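PDB 2OKV: probable D-tyrosyl-tRNA(Tyr) deacylase 1 from Homo sapiens, which deacylates mischarged D-aminoacyl-tRNAs and glycyl-tRNA(Ala), rejecting L-amino acids, and may also act in DNA replication as a possible ATPase. Local coordinates for residues B[13-18]-B[124-129]; B[52-57]-B[61-66]; B[31-36]-B[103-108]; B[65-70]-B[115-120]. All blocks are in the same frame, centred on the assembly; numbering follows the deposited sequence.

Interaction 1 is the outermost in sequence, and the other three lie between its two segments; the segments of interactions 3 and 4 alternate along the chain. Interaction 3 sets helix 99-116 against strand 26-32 of the five-stranded mixed sheet. Interaction 4 joins the C-terminal end of the same helix to 65-70; the centres of interactions 3 and 4 are about 21 Å apart. Interaction 2, the hairpin of strands 53-55 and 65-66, shares Lys65 and Ser66 with interaction 4. Interactions 1 and 2 lie on opposite sides of the chain's centre, whereas interactions 1 and 3 touch. Helix 99-116 thus serves two contacts within one subunit of the homodimer.

Interaction 1 (B[13-18]-B[124-129]); sequences VTVGGE and DGKFGA
Gly125, just past strand 122-124, sets its CA against both methyl groups of Val13, with CG1 and CG2 of Val13 each 4.0 Å from Gly125 CA. Val13 is buried, and its side chain also packs on Leu75 and Val77 of strand 73-78. Next comes Lys126, whose aliphatic chain crosses Val15 at about a right angle. A bend at chi3 (47°) swings the end of the lysine over the valine, setting Lys126 CE 3.7 Å from Val15 CG2 and Lys126 NZ 3.8 Å from Val15 CG1. The ammonium group, Lys126 NZ, also lies 4.9 Å from Glu18 OE1, an opposite charge at a distance too long for a bridge. Val15 and Glu18 are the ends of a type I' turn that links strands 10-15 and 18-23 into a beta hairpin, part of the three-stranded antiparallel sheet that strand 131-137 completes. Facing it, Lys126 opens a type I turn of its own, closed by the bond from Ala129 N to Lys126 O at 3.0 Å. That turn folds the loop back until Ala129 CB reaches Val15 CG2 at 3.9 Å.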
loop_
_atom_site.group_PDB
_atom_site.type_symbol
_atom_site.label_atom_id
_atom_site.label_comp_id
_atom_site.label_asym_id
_atom_site.label_seq_id
_atom_site.Cartn_x
_atom_site.Cartn_y
_atom_site.Cartn_z
ATOM N N VAL B 13 -14.975 -2.491 -1.337
ATOM C CA VAL B 13 -14.660 -3.878 -1.038
ATOM C C VAL B 13 -15.771 -4.719 -1.607
ATOM O O VAL B 13 -16.966 -4.428 -1.385
ATOM C CB VAL B 13 -14.538 -4.107 0.489
ATOM C CG1 VAL B 13 -14.471 -5.599 0.837
ATOM C CG2 VAL B 13 -13.332 -3.345 1.051
ATOM N N THR B 14 -15.365 -5.748 -2.352
ATOM C CA THR B 14 -16.260 -6.794 -2.853
ATOM C C THR B 14 -15.853 -8.151 -2.256
ATOM O O THR B 14 -14.668 -8.402 -2.030
ATOM C CB THR B 14 -16.171 -6.865 -4.403
ATOM O OG1 THR B 14 -16.804 -5.707 -4.968
ATOM C CG2 THR B 14 -16.878 -8.035 -4.910
ATOM N N VAL B 15 -16.836 -9.010 -2.003
ATOM C CA VAL B 15 -16.606 -10.407 -1.638
ATOM C C VAL B 15 -17.438 -11.259 -2.606
ATOM O O VAL B 15 -18.659 -11.240 -2.545
ATOM C CB VAL B 15 -17.010 -10.693 -0.168
ATOM C CG1 VAL B 15 -17.038 -12.224 0.145
ATOM C CG2 VAL B 15 -16.100 -9.950 0.788
ATOM N N GLY B 16 -16.763 -11.949 -3.523
ATOM C CA GLY B 16 -17.413 -12.785 -4.529
ATOM C C GLY B 16 -18.244 -12.006 -5.531
ATOM O O GLY B 16 -19.177 -12.536 -6.117
ATOM N N GLY B 17 -17.903 -10.743 -5.745
ATOM C CA GLY B 17 -18.684 -9.896 -6.647
ATOM C C GLY B 17 -19.771 -9.097 -5.936
ATOM O O GLY B 17 -20.349 -8.182 -6.529
ATOM N N GLU B 18 -20.040 -9.437 -4.672
ATOM C CA GLU B 18 -20.960 -8.670 -3.825
ATOM C C GLU B 18 -20.296 -7.458 -3.176
ATOM O O GLU B 18 -19.322 -7.601 -2.413
ATOM C CB GLU B 18 -21.530 -9.561 -2.741
ATOM C CG GLU B 18 -22.150 -8.821 -1.548
ATOM C CD GLU B 18 -22.889 -9.764 -0.640
ATOM O OE1 GLU B 18 -22.911 -9.559 0.611
ATOM O OE2 GLU B 18 -23.433 -10.730 -1.196
ATOM N N ASP B 124 -15.753 -0.555 6.501
ATOM C CA ASP B 124 -14.917 -1.700 6.786
ATOM C C ASP B 124 -15.004 -2.703 5.635
ATOM O O ASP B 124 -15.981 -2.717 4.868
ATOM C CB ASP B 124 -15.410 -2.341 8.100
ATOM C CG ASP B 124 -14.526 -3.488 8.592
ATOM O OD1 ASP B 124 -13.339 -3.606 8.190
ATOM O OD2 ASP B 124 -15.035 -4.272 9.406
ATOM N N GLY B 125 -13.993 -3.557 5.528
ATOM C CA GLY B 125 -14.116 -4.762 4.723
ATOM C C GLY B 125 -14.897 -5.790 5.518
ATOM O O GLY B 125 -15.692 -5.437 6.400
ATOM N N LYS B 126 -14.659 -7.067 5.221
ATOM C CA LYS B 126 -15.239 -8.170 5.986
ATOM C C LYS B 126 -14.083 -9.013 6.522
ATOM O O LYS B 126 -13.460 -9.770 5.776
ATOM C CB LYS B 126 -16.202 -9.011 5.122
ATOM C CG LYS B 126 -16.909 -10.129 5.904
ATOM C CD LYS B 126 -18.199 -10.689 5.235
ATOM C CE LYS B 126 -18.038 -11.004 3.743
ATOM N NZ LYS B 126 -19.278 -11.635 3.130
ATOM N N PHE B 127 -13.803 -8.859 7.818
ATOM C CA PHE B 127 -12.601 -9.430 8.460
ATOM C C PHE B 127 -12.098 -10.816 7.989
ATOM O O PHE B 127 -10.924 -10.977 7.699
ATOM C CB PHE B 127 -12.717 -9.421 9.992
ATOM C CG PHE B 127 -11.452 -9.853 10.685
ATOM C CD1 PHE B 127 -10.469 -8.919 11.006
ATOM C CD2 PHE B 127 -11.231 -11.195 10.984
ATOM C CE1 PHE B 127 -9.287 -9.307 11.613
ATOM C CE2 PHE B 127 -10.044 -11.601 11.605
ATOM C CZ PHE B 127 -9.072 -10.653 11.922
ATOM N N GLY B 128 -12.934 -11.820 7.917
ATOM C CA GLY B 128 -12.357 -13.141 7.577
ATOM C C GLY B 128 -12.223 -13.477 6.093
ATOM O O GLY B 128 -11.672 -14.529 5.724
ATOM N N ALA B 129 -12.723 -12.582 5.245
ATOM C CA ALA B 129 -13.172 -12.971 3.912
ATOM C C ALA B 129 -12.126 -12.747 2.846
ATOM O O ALA B 129 -11.210 -11.957 3.015
ATOM C CB ALA B 129 -14.459 -12.220 3.555
#

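Interaction 2 (B[52-57]-B[61-66]); sequences LRVFED and KHWSKS
Two classic beta bulges fall together at the pair Phe55 and Lys65: Val54 and Phe55 both face Lys65, while Ser64 and Lys65 both face Phe55. The carbonyl oxygen of Phe55 consequently takes two backbone N-H groups. Ser64 N reaches Phe55 O at 2.9 Å, nearly along the C=O axis, and Lys65 N comes from above the carbonyl plane. In return Phe55 N donates to Lys65 O at 3.0 Å. Toward the hairpin turn Lys61 O is gripped twice, by Asp57 N and by the hydroxyl of Ser64 (OG to Lys61 O 3.0 Å). Asp57 OD1 takes Lys61 N at 2.9 Å from above the carboxylate plane; with chi1 at 69° Asp57 CG sits between the backbone N and the carbonyl carbon, and OD1 also accepts from Gly60 N. Glu56 and His62 run side by side, carboxylate and imidazole planes only 6° apart. Arg53 lays its guanidinium over Ser64 O and gives Trp63 O a weak bond from NH1. A water joins Val54 O to Trp63 N, while the Trp63 ring brings its edge to Val54 CA. Trp63 also meets Phe93 and Pro91 of the second subunit. Within the chain Val54 packs on strand 141-146, and Phe55 touches strands 2-8 and 26-32 and helix 67-70.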
loop_
_atom_site.group_PDB
_atom_site.type_symbol
_atom_site.label_atom_id
_atom_site.label_comp_id
_atom_site.label_asym_id
_atom_site.label_seq_id
_atom_site.Cartn_x
_atom_site.Cartn_y
_atom_site.Cartn_z
ATOM N N LEU B 52 -3.439 12.549 9.898
ATOM C CA LEU B 52 -2.506 12.502 8.775
ATOM C C LEU B 52 -2.904 13.481 7.657
ATOM O O LEU B 52 -3.958 13.326 7.022
ATOM C CB LEU B 52 -2.465 11.083 8.206
ATOM C CG LEU B 52 -1.255 10.481 7.464
ATOM C CD1 LEU B 52 -1.721 9.668 6.269
ATOM C CD2 LEU B 52 -0.169 11.447 7.101
ATOM N N ARG B 53 -2.033 14.448 7.403
ATOM C CA ARG B 53 -2.286 15.530 6.443
ATOM C C ARG B 53 -1.909 15.127 5.015
ATOM O O ARG B 53 -0.797 15.393 4.543
ATOM C CB ARG B 53 -1.499 16.784 6.823
ATOM C CG ARG B 53 -1.945 17.527 8.084
ATOM C CD ARG B 53 -0.853 18.579 8.477
ATOM N NE ARG B 53 -1.419 19.872 8.838
ATOM C CZ ARG B 53 -1.037 21.048 8.326
ATOM N NH1 ARG B 53 -0.064 21.128 7.414
ATOM N NH2 ARG B 53 -1.638 22.159 8.725
ATOM N N VAL B 54 -2.863 14.522 4.328
ATOM C CA VAL B 54 -2.636 13.982 3.007
ATOM C C VAL B 54 -3.435 14.749 1.931
ATOM O O VAL B 54 -3.295 14.503 0.727
ATOM C CB VAL B 54 -2.946 12.466 3.082
ATOM C CG1 VAL B 54 -4.120 12.057 2.224
ATOM C CG2 VAL B 54 -1.702 11.644 2.897
ATOM N N PHE B 55 -4.253 15.700 2.382
ATOM C CA PHE B 55 -5.134 16.461 1.487
ATOM C C PHE B 55 -4.721 17.918 1.317
ATOM O O PHE B 55 -4.028 18.480 2.170
ATOM C CB PHE B 55 -6.589 16.356 1.965
ATOM C CG PHE B 55 -7.098 14.941 2.005
ATOM C CD1 PHE B 55 -7.147 14.232 3.207
ATOM C CD2 PHE B 55 -7.498 14.301 0.830
ATOM C CE1 PHE B 55 -7.585 12.893 3.234
ATOM C CE2 PHE B 55 -7.950 12.962 0.849
ATOM C CZ PHE B 55 -7.980 12.262 2.058
ATOM N N GLU B 56 -5.149 18.516 0.201
ATOM C CA GLU B 56 -4.901 19.938 -0.085
ATOM C C GLU B 56 -5.945 20.850 0.575
ATOM O O GLU B 56 -7.068 20.416 0.838
ATOM C CB GLU B 56 -4.932 20.194 -1.596
ATOM C CG GLU B 56 -4.008 19.330 -2.441
ATOM C CD GLU B 56 -4.255 19.500 -3.949
ATOM O OE1 GLU B 56 -5.074 20.365 -4.346
ATOM O OE2 GLU B 56 -3.620 18.768 -4.742
ATOM N N ASP B 57 -5.570 22.100 0.840
ATOM C CA ASP B 57 -6.537 23.158 1.172
ATOM C C ASP B 57 -7.143 23.779 -0.102
ATOM O O ASP B 57 -6.820 23.350 -1.208
ATOM C CB ASP B 57 -5.919 24.221 2.103
ATOM C CG ASP B 57 -4.840 25.071 1.430
ATOM O OD1 ASP B 57 -4.621 24.963 0.197
ATOM O OD2 ASP B 57 -4.207 25.870 2.150
ATOM N N LYS B 61 -2.511 24.118 -1.666
ATOM C CA LYS B 61 -1.316 23.750 -0.899
ATOM C C LYS B 61 -1.417 22.278 -0.478
ATOM O O LYS B 61 -2.428 21.860 0.082
ATOM C CB LYS B 61 -1.212 24.618 0.350
ATOM C CG LYS B 61 0.309 24.725 0.928
ATOM C CD LYS B 61 0.353 24.559 2.490
ATOM C CE LYS B 61 -0.698 25.527 3.158
ATOM N NZ LYS B 61 -1.121 25.075 4.556
ATOM N N HIS B 62 -0.371 21.503 -0.749
ATOM C CA HIS B 62 -0.353 20.066 -0.426
ATOM C C HIS B 62 -0.126 19.841 1.067
ATOM O O HIS B 62 0.412 20.715 1.761
ATOM C CB HIS B 62 0.761 19.373 -1.212
ATOM C CG HIS B 62 0.532 19.326 -2.692
ATOM N ND1 HIS B 62 1.141 18.393 -3.507
ATOM C CD2 HIS B 62 -0.247 20.079 -3.502
ATOM C CE1 HIS B 62 0.763 18.589 -4.758
ATOM N NE2 HIS B 62 -0.079 19.604 -4.783
ATOM N N TRP B 63 -0.558 18.678 1.557
ATOM C CA TRP B 63 -0.251 18.222 2.919
ATOM C C TRP B 63 -0.750 19.165 4.002
ATOM O O TRP B 63 -0.058 19.397 5.006
ATOM C CB TRP B 63 1.267 17.984 3.078
ATOM C CG TRP B 63 1.927 17.390 1.838
ATOM C CD1 TRP B 63 3.018 17.871 1.174
ATOM C CD2 TRP B 63 1.503 16.222 1.116
ATOM N NE1 TRP B 63 3.303 17.074 0.082
ATOM C CE2 TRP B 63 2.391 16.052 0.030
ATOM C CE3 TRP B 63 0.452 15.306 1.283
ATOM C CZ2 TRP B 63 2.269 14.997 -0.881
ATOM C CZ3 TRP B 63 0.330 14.251 0.376
ATOM C CH2 TRP B 63 1.234 14.106 -0.688
ATOM N N SER B 64 -1.932 19.741 3.810
ATOM C CA SER B 64 -2.409 20.745 4.779
ATOM C C SER B 64 -3.686 20.355 5.521
ATOM O O SER B 64 -4.056 20.998 6.493
ATOM C CB SER B 64 -2.546 22.141 4.146
ATOM O OG SER B 64 -3.312 22.111 2.955
ATOM N N LYS B 65 -4.359 19.305 5.063
ATOM C CA LYS B 65 -5.614 18.900 5.683
ATOM C C LYS B 65 -5.660 17.390 5.890
ATOM O O LYS B 65 -5.233 16.615 5.020
ATOM C CB LYS B 65 -6.804 19.354 4.832
ATOM C CG LYS B 65 -6.888 20.862 4.572
ATOM C CD LYS B 65 -7.726 21.593 5.591
ATOM C CE LYS B 65 -7.749 23.092 5.290
ATOM N NZ LYS B 65 -8.781 23.793 6.106
ATOM N N SER B 66 -6.183 16.969 7.038
ATOM C CA SER B 66 -6.427 15.534 7.280
ATOM C C SER B 66 -7.791 15.097 6.743
ATOM O O SER B 66 -8.605 15.929 6.353
ATOM C CB SER B 66 -6.374 15.258 8.768
ATOM O OG SER B 66 -7.445 15.920 9.426
HETATM O O HOH W 1 -1.892 16.991 -0.450
#

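Interaction 3 (B[31-36]-B[103-108]); sequences LGISLE and EGFYNS
Beside Phe105 and Tyr106, the two helix residues that meet Leu31 and Ile33, the carbonyl oxygen of Gly104 is gripped twice by Ser108. The backbone N of Ser108 reaches Gly104 O at 3.0 Å, and Ser108 OG donates to the same oxygen from the other face of its plane. The contact itself is apolar. Ile33 forks against the helix: its CG2 methyl stands over one face of the Phe105 ring, 4.1 Å from the centroid and 16° off the normal, a CH-pi contact displaced toward the rim. The other branch, placed beside the backbone N by chi1 of -60°, carries Ile33 CD1 into the angle between the two aromatic residues, 3.8 Å from Phe105 CD2 and 3.9 Å from Tyr106 CB. Leu31, two residues earlier and pointing toward the same helix, sends CD1 to the edge of the Tyr106 ring, 4.0 Å from CD1 of the tyrosine. The phenol is tied at its far end as well, since Tyr106 OH hydrogen-bonds Asp124 OD1, probably fixing how the ring lies. Phe105 also touches Leu42 of helix 39-51. This is helix-on-sheet packing of an alpha/beta layer: helix 99-116 lies against the end of strand 26-32 and the residue that follows it, and the same strand carries the magnesium-binding Cys28.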
loop_
_atom_site.group_PDB
_atom_site.type_symbol
_atom_site.label_atom_id
_atom_site.label_comp_id
_atom_site.label_asym_id
_atom_site.label_seq_id
_atom_site.Cartn_x
_atom_site.Cartn_y
_atom_site.Cartn_z
ATOM N N LEU B 31 -4.553 -2.363 7.539
ATOM C CA LEU B 31 -4.123 -2.385 8.944
ATOM C C LEU B 31 -3.499 -3.715 9.385
ATOM O O LEU B 31 -4.181 -4.756 9.418
ATOM C CB LEU B 31 -5.315 -2.067 9.835
ATOM C CG LEU B 31 -5.214 -1.250 11.128
ATOM C CD1 LEU B 31 -5.891 -2.042 12.236
ATOM C CD2 LEU B 31 -3.805 -0.812 11.552
ATOM N N GLY B 32 -2.217 -3.666 9.754
ATOM C CA GLY B 32 -1.478 -4.836 10.216
ATOM C C GLY B 32 -1.266 -4.870 11.718
ATOM O O GLY B 32 -0.468 -4.105 12.250
ATOM N N ILE B 33 -1.971 -5.779 12.390
ATOM C CA ILE B 33 -1.926 -5.911 13.846
ATOM C C ILE B 33 -0.932 -6.988 14.277
ATOM O O ILE B 33 -1.015 -8.144 13.850
ATOM C CB ILE B 33 -3.329 -6.260 14.433
ATOM C CG1 ILE B 33 -4.358 -5.168 14.098
ATOM C CG2 ILE B 33 -3.257 -6.480 15.946
ATOM C CD1 ILE B 33 -5.826 -5.709 14.094
ATOM N N SER B 34 -0.007 -6.615 15.154
ATOM C CA SER B 34 1.010 -7.547 15.607
ATOM C C SER B 34 0.640 -8.137 16.958
ATOM O O SER B 34 -0.160 -7.559 17.697
ATOM C CB SER B 34 2.361 -6.852 15.710
ATOM O OG SER B 34 2.658 -6.544 17.053
ATOM N N LEU B 35 1.240 -9.289 17.254
ATOM C CA LEU B 35 1.162 -9.970 18.546
ATOM C C LEU B 35 1.390 -9.069 19.757
ATOM O O LEU B 35 0.733 -9.229 20.788
ATOM C CB LEU B 35 2.213 -11.082 18.597
ATOM C CG LEU B 35 1.780 -12.539 18.448
ATOM C CD1 LEU B 35 3.011 -13.442 18.430
ATOM C CD2 LEU B 35 0.831 -12.954 19.565
ATOM N N GLU B 36 2.350 -8.155 19.645
ATOM C CA GLU B 36 2.727 -7.309 20.784
ATOM C C GLU B 36 1.838 -6.068 20.935
ATOM O O GLU B 36 1.985 -5.317 21.907
ATOM C CB GLU B 36 4.214 -6.933 20.727
ATOM C CG GLU B 36 5.085 -7.698 21.738
ATOM C CD GLU B 36 6.366 -6.948 22.100
ATOM O OE1 GLU B 36 6.719 -6.894 23.302
ATOM O OE2 GLU B 36 7.022 -6.401 21.182
ATOM N N GLU B 103 -9.462 -10.459 15.466
ATOM C CA GLU B 103 -10.788 -9.956 15.099
ATOM C C GLU B 103 -11.335 -9.015 16.173
ATOM O O GLU B 103 -11.807 -7.925 15.862
ATOM C CB GLU B 103 -11.806 -11.072 14.815
ATOM C CG GLU B 103 -13.089 -10.462 14.231
ATOM C CD GLU B 103 -13.949 -11.428 13.446
ATOM O OE1 GLU B 103 -13.887 -12.648 13.697
ATOM O OE2 GLU B 103 -14.697 -10.941 12.571
ATOM N N GLY B 104 -11.263 -9.445 17.432
ATOM C CA GLY B 104 -11.617 -8.581 18.555
ATOM C C GLY B 104 -10.829 -7.287 18.607
ATOM O O GLY B 104 -11.399 -6.204 18.807
ATOM N N PHE B 105 -9.513 -7.381 18.429
ATOM C CA PHE B 105 -8.666 -6.179 18.431
ATOM C C PHE B 105 -9.071 -5.220 17.303
ATOM O O PHE B 105 -9.272 -4.018 17.539
ATOM C CB PHE B 105 -7.189 -6.562 18.314
ATOM C CG PHE B 105 -6.237 -5.414 18.560
ATOM C CD1 PHE B 105 -5.425 -5.405 19.682
ATOM C CD2 PHE B 105 -6.150 -4.344 17.662
ATOM C CE1 PHE B 105 -4.552 -4.349 19.920
ATOM C CE2 PHE B 105 -5.280 -3.274 17.897
ATOM C CZ PHE B 105 -4.483 -3.281 19.029
ATOM N N TYR B 106 -9.192 -5.758 16.088
ATOM C CA TYR B 106 -9.652 -5.008 14.918
ATOM C C TYR B 106 -11.002 -4.317 15.165
ATOM O O TYR B 106 -11.156 -3.114 14.896
ATOM C CB TYR B 106 -9.742 -5.936 13.683
ATOM C CG TYR B 106 -10.103 -5.188 12.429
ATOM C CD1 TYR B 106 -9.181 -4.310 11.854
ATOM C CD2 TYR B 106 -11.355 -5.336 11.815
ATOM C CE1 TYR B 106 -9.472 -3.595 10.720
ATOM C CE2 TYR B 106 -11.667 -4.576 10.644
ATOM C CZ TYR B 106 -10.703 -3.718 10.123
ATOM O OH TYR B 106 -10.918 -2.934 8.995
ATOM N N ASN B 107 -11.978 -5.079 15.666
ATOM C CA ASN B 107 -13.278 -4.502 15.966
ATOM C C ASN B 107 -13.164 -3.337 16.962
ATOM O O ASN B 107 -13.737 -2.280 16.724
ATOM C CB ASN B 107 -14.261 -5.565 16.428
ATOM C CG ASN B 107 -14.748 -6.434 15.285
ATOM O OD1 ASN B 107 -14.701 -6.028 14.117
ATOM N ND2 ASN B 107 -15.209 -7.631 15.610
ATOM N N SER B 108 -12.393 -3.519 18.034
ATOM C CA SER B 108 -12.163 -2.444 19.012
ATOM C C SER B 108 -11.494 -1.222 18.359
ATOM O O SER B 108 -11.827 -0.058 18.674
ATOM C CB SER B 108 -11.322 -2.937 20.192
ATOM O OG SER B 108 -12.024 -3.902 20.972
#

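Interaction 4 (B[65-70]-B[115-120]); sequences KSVMDK and KTYRPE
Met68 sets its CG over one face of the Tyr117 ring, a Met-aromatic contact that joins helix 67-70 to the chain just leaving helix 99-116. The two side chains run antiparallel past one another, and CB, CG, SD and CE of Met68 all come near the ring. Met68 CG stands 3.6 Å from the Tyr117 centroid, 16° off the normal, and 3.5 Å from Tyr117 CD1, a CH-pi contact offset toward the CD1 and CE1 rim. The sulfur sits more obliquely, Met68 SD being 4.4 Å from the Tyr117 centroid. The bend at chi3 (38°) keeps the terminal methyl beside the ring, Met68 CE being 3.9 Å from Tyr117 CD1. Val67 adds CG1 at 4.4 Å from Tyr117 CE2. Tyr117 extends from its backbone with CG opposite the N (chi1 -171°), which carries OH as far as the neighbourhood of Val67 O; OH hydrogen-bonds Tyr72 O. Leu50 of helix 39-51 touches both Met68 and Tyr117. The start of helix 67-70 is secured by a capping box, in which Asp69 N donates to Ser66 OG at 3.2 Å and, in an almost straight bond, Ser66 N donates to Asp69 OD2 at 2.9 Å.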
loop_
_atom_site.group_PDB
_atom_site.type_symbol
_atom_site.label_atom_id
_atom_site.label_comp_id
_atom_site.label_asym_id
_atom_site.label_seq_id
_atom_site.Cartn_x
_atom_site.Cartn_y
_atom_site.Cartn_z
ATOM N N LYS B 65 -4.359 19.305 5.063
ATOM C CA LYS B 65 -5.614 18.900 5.683
ATOM C C LYS B 65 -5.660 17.390 5.890
ATOM O O LYS B 65 -5.233 16.615 5.020
ATOM C CB LYS B 65 -6.804 19.354 4.832
ATOM C CG LYS B 65 -6.888 20.862 4.572
ATOM C CD LYS B 65 -7.726 21.593 5.591
ATOM C CE LYS B 65 -7.749 23.092 5.290
ATOM N NZ LYS B 65 -8.781 23.793 6.106
ATOM N N SER B 66 -6.183 16.969 7.038
ATOM C CA SER B 66 -6.427 15.534 7.280
ATOM C C SER B 66 -7.791 15.097 6.743
ATOM O O SER B 66 -8.605 15.929 6.353
ATOM C CB SER B 66 -6.374 15.258 8.768
ATOM O OG SER B 66 -7.445 15.920 9.426
ATOM N N VAL B 67 -8.053 13.791 6.771
ATOM C CA VAL B 67 -9.354 13.247 6.401
ATOM C C VAL B 67 -10.483 13.925 7.213
ATOM O O VAL B 67 -11.561 14.182 6.685
ATOM C CB VAL B 67 -9.360 11.679 6.533
ATOM C CG1 VAL B 67 -9.368 11.240 8.002
ATOM C CG2 VAL B 67 -10.522 11.045 5.761
ATOM N N MET B 68 -10.222 14.223 8.485
ATOM C CA MET B 68 -11.228 14.829 9.362
ATOM C C MET B 68 -11.450 16.303 9.034
ATOM O O MET B 68 -12.579 16.791 9.112
ATOM C CB MET B 68 -10.832 14.709 10.834
ATOM C CG MET B 68 -10.913 13.322 11.401
ATOM S SD MET B 68 -10.968 13.311 13.203
ATOM C CE MET B 68 -11.988 14.724 13.620
ATOM N N ASP B 69 -10.371 17.008 8.691
ATOM C CA ASP B 69 -10.463 18.395 8.224
ATOM C C ASP B 69 -11.371 18.494 7.003
ATOM O O ASP B 69 -12.137 19.457 6.867
ATOM C CB ASP B 69 -9.079 18.943 7.852
ATOM C CG ASP B 69 -8.175 19.130 9.053
ATOM O OD1 ASP B 69 -8.697 19.379 10.164
ATOM O OD2 ASP B 69 -6.943 19.022 8.886
ATOM N N LYS B 70 -11.265 17.499 6.117
ATOM C CA LYS B 70 -12.007 17.482 4.858
ATOM C C LYS B 70 -13.404 16.886 5.005
ATOM O O LYS B 70 -14.224 16.982 4.081
ATOM C CB LYS B 70 -11.238 16.692 3.789
ATOM C CG LYS B 70 -9.864 17.231 3.432
ATOM C CD LYS B 70 -9.945 18.636 2.830
ATOM C CE LYS B 70 -10.288 18.601 1.345
ATOM N NZ LYS B 70 -10.179 19.993 0.768
ATOM N N LYS B 115 -15.699 6.460 17.213
ATOM C CA LYS B 115 -16.037 7.359 18.311
ATOM C C LYS B 115 -15.196 8.646 18.327
ATOM O O LYS B 115 -15.657 9.679 18.821
ATOM C CB LYS B 115 -16.031 6.634 19.660
ATOM C CG LYS B 115 -14.750 6.713 20.479
ATOM C CD LYS B 115 -15.046 6.240 21.902
ATOM C CE LYS B 115 -13.832 5.620 22.583
ATOM N NZ LYS B 115 -14.306 4.702 23.675
ATOM N N THR B 116 -13.981 8.576 17.784
ATOM C CA THR B 116 -13.077 9.736 17.709
ATOM C C THR B 116 -13.415 10.628 16.515
ATOM O O THR B 116 -13.156 11.835 16.545
ATOM C CB THR B 116 -11.587 9.288 17.638
ATOM O OG1 THR B 116 -11.283 8.490 18.785
ATOM C CG2 THR B 116 -10.618 10.493 17.608
ATOM N N TYR B 117 -13.950 10.020 15.454
ATOM C CA TYR B 117 -14.355 10.724 14.235
ATOM C C TYR B 117 -15.879 10.666 14.094
ATOM O O TYR B 117 -16.597 10.982 15.043
ATOM C CB TYR B 117 -13.646 10.110 13.017
ATOM C CG TYR B 117 -13.789 10.865 11.699
ATOM C CD1 TYR B 117 -14.215 12.214 11.657
ATOM C CD2 TYR B 117 -13.477 10.234 10.498
ATOM C CE1 TYR B 117 -14.326 12.903 10.420
ATOM C CE2 TYR B 117 -13.584 10.897 9.277
ATOM C CZ TYR B 117 -13.999 12.224 9.243
ATOM O OH TYR B 117 -14.096 12.844 8.022
ATOM N N ARG B 118 -16.371 10.269 12.922
ATOM C CA ARG B 118 -17.807 10.098 12.697
ATOM C C ARG B 118 -18.065 8.665 12.201
ATOM O O ARG B 118 -17.469 8.235 11.210
ATOM C CB ARG B 118 -18.329 11.125 11.682
ATOM C CG ARG B 118 -18.152 12.584 12.114
ATOM C CD ARG B 118 -18.845 13.565 11.173
ATOM N NE ARG B 118 -18.624 14.953 11.597
ATOM C CZ ARG B 118 -19.432 15.648 12.399
ATOM N NH1 ARG B 118 -19.127 16.907 12.722
ATOM N NH2 ARG B 118 -20.545 15.097 12.884
ATOM N N PRO B 119 -18.968 7.930 12.878
ATOM C CA PRO B 119 -19.208 6.524 12.538
ATOM C C PRO B 119 -19.608 6.316 11.078
ATOM O O PRO B 119 -19.144 5.367 10.442
ATOM C CB PRO B 119 -20.367 6.131 13.467
ATOM C CG PRO B 119 -20.293 7.109 14.594
ATOM C CD PRO B 119 -19.832 8.387 13.982
ATOM N N GLU B 120 -20.439 7.212 10.548
ATOM C CA GLU B 120 -21.002 7.063 9.202
ATOM C C GLU B 120 -19.989 7.248 8.085
ATOM O O GLU B 120 -20.244 6.856 6.940
ATOM C CB GLU B 120 -22.187 8.021 8.999
ATOM C CG GLU B 120 -21.802 9.496 8.861
ATOM C CD GLU B 120 -21.607 10.216 10.192
ATOM O OE1 GLU B 120 -21.784 9.595 11.263
ATOM O OE2 GLU B 120 -21.279 11.427 10.160
#